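Local atomic coordinates of putative NAD(P)H-flavin oxidoreductase (PDB entry 6WT2), a protein that probably uses a bound FMN to catalyse the reduction of nitro compounds such as chloramphenicol with NADH or NADPH. Residues A126-D131 and R139-W144; N94-S99 and K133-S138. All blocks are in the same frame, centred on the assembly; numbering follows the deposited sequence. Where two conformers were deposited one is given.

Interaction 1: A126-D131 and R139-W144; sequences AFQADD and RALFDW. With NIO (nicotinic acid), chain E.
Phe-127 meets Trp-144 with the CE2 edge of its ring. Phe-127 CE2 lies 3.9 Å from Trp-144 CZ2, which sits close to the plane of the phenylalanine. The indole is approached obliquely. CG of Phe-127 is anti to the backbone N (chi1 166°), and this sends the ring out between Trp-144 and the bound nicotinic acid. Over one face of the Phe-127 ring stands C4 of the nicotinic acid, 3.8 Å above the plane and over its centre. The planes of these two rings are about 70° apart, so the ligand does not lie flat on Phe-127. Phe-127 thus forms part of the nicotinic acid pocket, and Arg-109 bonds to the ligand separately.

Gln-128, next along, sends its amide to Leu-141 and Trp-144 of helix 138-162. The two helices follow each other in the nitroreductase fold, joined by a short loop, and their short segments run at 121° to each other. The segment axes come no closer than 12.3 Å, and the side chains of Phe-127, Gln-128, Leu-141 and Trp-144 span the distance. The chain of Gln-128 is extended beyond CG, which brings Gln-128 NE2 to 3.3 Å from Trp-144 CZ3. Amide and indole planes are nearly perpendicular. Gln-128 NE2 also touches Leu-141 CD1 at 3.9 Å. This buried amide is satisfied elsewhere: NE2 donates to Ala-95 O, and OE1 accepts a weak bond from Phe-97 N. Trp-144 NE1 bonds to Glu-171 of the second subunit.

At Asp-131 the helix ends in a wider, pi-type turn. Asp-131 N bonds to Phe-127 O at 3.1 Å, and the wider turn comes from its weak bond to Ala-126 O.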
# COMPACT_ATOMS: atom_id res chain seq x y z
N ALA A 126 -10.07 16.16 14.26
CA ALA A 126 -9.07 15.93 15.30
C ALA A 126 -8.02 14.94 14.83
O ALA A 126 -6.82 15.13 15.07
CB ALA A 126 -9.75 15.44 16.57
N PHE A 127 -8.46 13.88 14.15
CA PHE A 127 -7.53 12.91 13.58
C PHE A 127 -6.54 13.60 12.65
O PHE A 127 -5.32 13.45 12.78
CB PHE A 127 -8.31 11.82 12.83
CG PHE A 127 -7.44 10.97 11.94
CD1 PHE A 127 -6.50 10.12 12.48
CD2 PHE A 127 -7.57 11.02 10.56
CE1 PHE A 127 -5.68 9.32 11.67
CE2 PHE A 127 -6.76 10.24 9.74
CZ PHE A 127 -5.82 9.39 10.29
N GLN A 128 -7.06 14.40 11.71
CA GLN A 128 -6.21 15.02 10.71
C GLN A 128 -5.36 16.14 11.30
O GLN A 128 -4.23 16.36 10.87
CB GLN A 128 -7.06 15.55 9.57
CG GLN A 128 -7.64 14.47 8.70
CD GLN A 128 -8.26 15.06 7.46
OE1 GLN A 128 -8.79 16.16 7.50
NE2 GLN A 128 -8.18 14.34 6.35
N ALA A 129 -5.91 16.89 12.26
CA ALA A 129 -5.16 18.03 12.78
C ALA A 129 -4.14 17.62 13.84
O ALA A 129 -3.04 18.17 13.88
CB ALA A 129 -6.12 19.08 13.35
N ASP A 130 -4.49 16.66 14.70
CA ASP A 130 -3.75 16.40 15.93
C ASP A 130 -3.04 15.06 15.97
O ASP A 130 -1.98 14.96 16.61
CB ASP A 130 -4.69 16.48 17.14
CG ASP A 130 -5.27 17.87 17.36
OD1 ASP A 130 -4.64 18.85 16.91
OD2 ASP A 130 -6.34 17.98 18.01
N ASP A 131 -3.58 14.02 15.33
CA ASP A 131 -3.00 12.69 15.46
C ASP A 131 -1.98 12.41 14.36
O ASP A 131 -0.81 12.13 14.65
CB ASP A 131 -4.10 11.62 15.45
CG ASP A 131 -4.96 11.66 16.69
OD1 ASP A 131 -4.42 11.96 17.78
OD2 ASP A 131 -6.18 11.40 16.58
N ARG A 139 0.80 19.15 0.86
CA ARG A 139 1.53 17.99 0.37
C ARG A 139 1.38 16.80 1.32
O ARG A 139 1.28 15.65 0.86
CB ARG A 139 3.01 18.32 0.17
CG ARG A 139 3.70 17.41 -0.85
CD ARG A 139 5.01 16.80 -0.33
NE ARG A 139 6.14 17.06 -1.22
CZ ARG A 139 6.59 16.22 -2.15
NH1 ARG A 139 6.00 15.04 -2.32
NH2 ARG A 139 7.62 16.55 -2.90
N ALA A 140 1.37 17.05 2.63
CA ALA A 140 1.16 15.96 3.58
C ALA A 140 -0.24 15.38 3.44
O ALA A 140 -0.43 14.16 3.52
CB ALA A 140 1.39 16.45 5.01
N LEU A 141 -1.23 16.24 3.21
CA LEU A 141 -2.59 15.78 2.94
C LEU A 141 -2.64 14.93 1.68
O LEU A 141 -3.28 13.88 1.66
CB LEU A 141 -3.51 16.99 2.85
CG LEU A 141 -5.03 16.91 2.99
CD1 LEU A 141 -5.52 15.97 4.07
CD2 LEU A 141 -5.51 18.32 3.28
N PHE A 142 -1.98 15.37 0.60
CA PHE A 142 -1.95 14.58 -0.63
C PHE A 142 -1.22 13.26 -0.40
O PHE A 142 -1.66 12.20 -0.87
CB PHE A 142 -1.29 15.39 -1.75
CG PHE A 142 -1.06 14.60 -3.03
CD1 PHE A 142 -2.14 14.15 -3.79
CD2 PHE A 142 0.22 14.34 -3.47
CE1 PHE A 142 -1.93 13.44 -4.96
CE2 PHE A 142 0.44 13.63 -4.65
CZ PHE A 142 -0.63 13.18 -5.39
N ASP A 143 -0.10 13.29 0.34
CA ASP A 143 0.66 12.08 0.61
C ASP A 143 -0.14 11.08 1.43
O ASP A 143 0.01 9.86 1.24
CB ASP A 143 1.98 12.44 1.30
CG ASP A 143 3.11 12.75 0.29
OD1 ASP A 143 2.92 12.51 -0.93
OD2 ASP A 143 4.19 13.23 0.72
N TRP A 144 -0.99 11.56 2.34
CA TRP A 144 -1.92 10.69 3.05
C TRP A 144 -2.79 9.89 2.08
O TRP A 144 -2.91 8.67 2.21
CB TRP A 144 -2.80 11.53 3.99
CG TRP A 144 -3.83 10.74 4.76
CD1 TRP A 144 -3.60 9.67 5.58
CD2 TRP A 144 -5.24 10.97 4.77
NE1 TRP A 144 -4.80 9.21 6.10
CE2 TRP A 144 -5.81 10.00 5.62
CE3 TRP A 144 -6.08 11.90 4.15
CZ2 TRP A 144 -7.19 9.93 5.86
CZ3 TRP A 144 -7.44 11.83 4.38
CH2 TRP A 144 -7.98 10.86 5.24
N NIO E . -10.03 6.61 13.12
C1 NIO E . -10.90 5.90 12.39
C2 NIO E . -10.63 5.60 11.06
C3 NIO E . -9.44 6.04 10.48
C4 NIO E . -8.57 6.79 11.25
C5 NIO E . -8.89 7.06 12.57
C6 NIO E . -11.61 4.80 10.25
O1 NIO E . -11.27 4.40 9.12
O2 NIO E . -12.76 4.57 10.72

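Interaction 2: N94-S99 and K133-S138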
# COMPACT_ATOMS: atom_id res chain seq x y z
N ASN A 94 -6.27 17.66 -1.41
CA ASN A 94 -7.02 18.47 -0.44
C ASN A 94 -8.25 17.72 0.08
O ASN A 94 -9.37 18.23 0.08
CB ASN A 94 -7.41 19.82 -1.03
CG ASN A 94 -6.19 20.63 -1.44
OD1 ASN A 94 -5.98 20.91 -2.62
ND2 ASN A 94 -5.36 20.98 -0.46
N ALA A 95 -8.02 16.48 0.52
CA ALA A 95 -9.06 15.66 1.13
C ALA A 95 -9.21 16.00 2.62
O ALA A 95 -9.07 15.16 3.50
CB ALA A 95 -8.75 14.19 0.92
N ARG A 96 -9.50 17.28 2.87
CA ARG A 96 -9.76 17.77 4.22
C ARG A 96 -11.06 17.18 4.78
O ARG A 96 -11.97 16.81 4.03
CB ARG A 96 -9.86 19.30 4.23
CG ARG A 96 -8.57 20.03 3.91
CD ARG A 96 -8.83 21.52 3.77
NE ARG A 96 -9.67 22.03 4.86
CZ ARG A 96 -9.22 22.43 6.04
NH1 ARG A 96 -7.92 22.40 6.32
NH2 ARG A 96 -10.07 22.87 6.95
N PHE A 97 -11.14 17.14 6.11
CA PHE A 97 -12.36 16.66 6.77
C PHE A 97 -13.62 17.40 6.30
O PHE A 97 -14.71 16.82 6.30
CB PHE A 97 -12.23 16.79 8.29
CG PHE A 97 -12.19 18.21 8.76
CD1 PHE A 97 -13.34 18.84 9.21
CD2 PHE A 97 -11.01 18.94 8.69
CE1 PHE A 97 -13.31 20.16 9.61
CE2 PHE A 97 -10.97 20.27 9.09
CZ PHE A 97 -12.13 20.88 9.55
N ASP A 98 -13.49 18.67 5.91
CA ASP A 98 -14.64 19.49 5.53
C ASP A 98 -14.83 19.60 4.02
O ASP A 98 -15.58 20.46 3.55
CB ASP A 98 -14.53 20.89 6.15
CG ASP A 98 -13.21 21.60 5.81
OD1 ASP A 98 -12.48 21.16 4.89
OD2 ASP A 98 -12.90 22.62 6.48
N SER A 99 -14.17 18.69 3.21
CA SER A 99 -14.35 18.81 1.76
C SER A 99 -15.59 18.05 1.30
O SER A 99 -16.04 17.11 1.96
CB SER A 99 -13.11 18.28 1.04
OG SER A 99 -12.88 16.92 1.35
N LYS A 133 -1.55 14.68 11.79
CA LYS A 133 -0.99 16.02 11.58
C LYS A 133 -0.70 16.27 10.09
O LYS A 133 0.45 16.43 9.67
CB LYS A 133 0.28 16.22 12.42
CG LYS A 133 0.03 16.30 13.91
CD LYS A 133 1.26 16.83 14.63
CE LYS A 133 0.84 17.67 15.82
NZ LYS A 133 -0.19 18.67 15.40
N ILE A 134 -1.77 16.34 9.31
CA ILE A 134 -1.65 16.55 7.88
C ILE A 134 -2.42 17.79 7.41
O ILE A 134 -2.54 18.01 6.20
CB ILE A 134 -2.10 15.31 7.09
CG1 ILE A 134 -3.56 14.93 7.45
CG2 ILE A 134 -1.14 14.15 7.31
CD1 ILE A 134 -4.11 13.77 6.63
N LEU A 135 -2.93 18.61 8.32
CA LEU A 135 -3.71 19.79 7.95
C LEU A 135 -2.90 21.07 7.84
O LEU A 135 -3.46 22.12 7.51
CB LEU A 135 -4.84 20.02 8.95
CG LEU A 135 -5.99 19.02 8.91
CD1 LEU A 135 -7.25 19.69 9.41
CD2 LEU A 135 -6.18 18.49 7.49
N ASP A 136 -1.60 21.04 8.13
CA ASP A 136 -0.80 22.24 7.95
C ASP A 136 -0.14 22.32 6.58
O ASP A 136 0.33 23.39 6.19
CB ASP A 136 0.28 22.33 9.04
CG ASP A 136 -0.27 22.84 10.36
OD1 ASP A 136 -1.50 23.05 10.46
OD2 ASP A 136 0.54 23.04 11.30
N ASP A 137 -0.11 21.21 5.84
CA ASP A 137 0.62 21.13 4.58
C ASP A 137 -0.24 20.39 3.56
O ASP A 137 -0.65 19.25 3.81
CB ASP A 137 1.97 20.43 4.77
CG ASP A 137 2.73 20.27 3.47
OD1 ASP A 137 2.49 21.04 2.52
OD2 ASP A 137 3.59 19.36 3.40
N SER A 138 -0.51 21.03 2.43
CA SER A 138 -1.27 20.38 1.37
C SER A 138 -0.54 19.16 0.82
O SER A 138 -1.19 18.21 0.37
CB SER A 138 -1.56 21.37 0.24
OG SER A 138 -0.36 21.76 -0.40
O HOH W 1 -3.50 18.05 -1.16
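Leu-135 packs CD1 against Phe-97 and Arg-96 of the loop 94-99. Two loops of the nitroreductase fold meet here. One makes a type I beta turn from Arg-96 to Ser-99 and leads into helix 100-108. The other joins helix 114-131 to helix 138-162, with Asp-137 as N-cap of the latter.

CB of Leu-135 sets out toward the facing loop. CG lies anti to the carbonyl carbon (chi1 -71°) and carries the two methyls to different neighbours. CD2 packs on OE1 of Gln-128, on the preceding helix. CD1 does the touching across the contact. Leu-135 CD1 lies 3.8 Å from Phe-97 CE2, at the edge of the ring and near its plane, and the two side chains cross at about a right angle. Leu-135 CD1 is also 4.2 Å from Arg-96 NH1, a looser and oblique approach to the guanidinium.

The guanidinium is held by its own loop. The Arg-96 chain bends at chi3 (45°) and grips Asp-98 side-on. Arg-96 NE donates to Asp-98 OD1, and Arg-96 NH2 to Asp-98 OD2 at 2.9 Å along a nearly straight line (169°). Both oxygens are met on the syn side but out of the carboxylate plane, more so at OD2. This salt bridge fixes the rotation of the group beside Leu-135. CB of Asp-98 also covers one face of Phe-97, offset toward the rim. Ser-99 N to Arg-96 O closes the turn, and Ser-99 OG adds a second bond to Arg-96 O at 2.8 Å.

At the other end of the contact, Asn-94 ND2 rests 3.9 Å from Ser-138 CB. Beside them one water accepts from Asn-94 N and donates to Ser-138 O, at 2.8 Å from each.

The centres of the two contacts are about 6 Å apart, on the same side of the chain's centre. Their segments alternate along the chain: 94-99, 126-131, 133-138, 139-144. Interaction 1 joins helix 114-131 to helix 138-162. Interaction 2 joins the loop between these helices to the loop that follows strand 85-92. Gln-128 connects them directly. Gln-128 O lies 2.9 Å from Ile-134 N, a probable hydrogen bond. Ile-134 also touches Leu-141 and Trp-144. Interaction 2 is at the surface; interaction 1 is buried. Both regions touch the second subunit, and interaction 1 also holds Phe-127 of the nicotinic acid pocket.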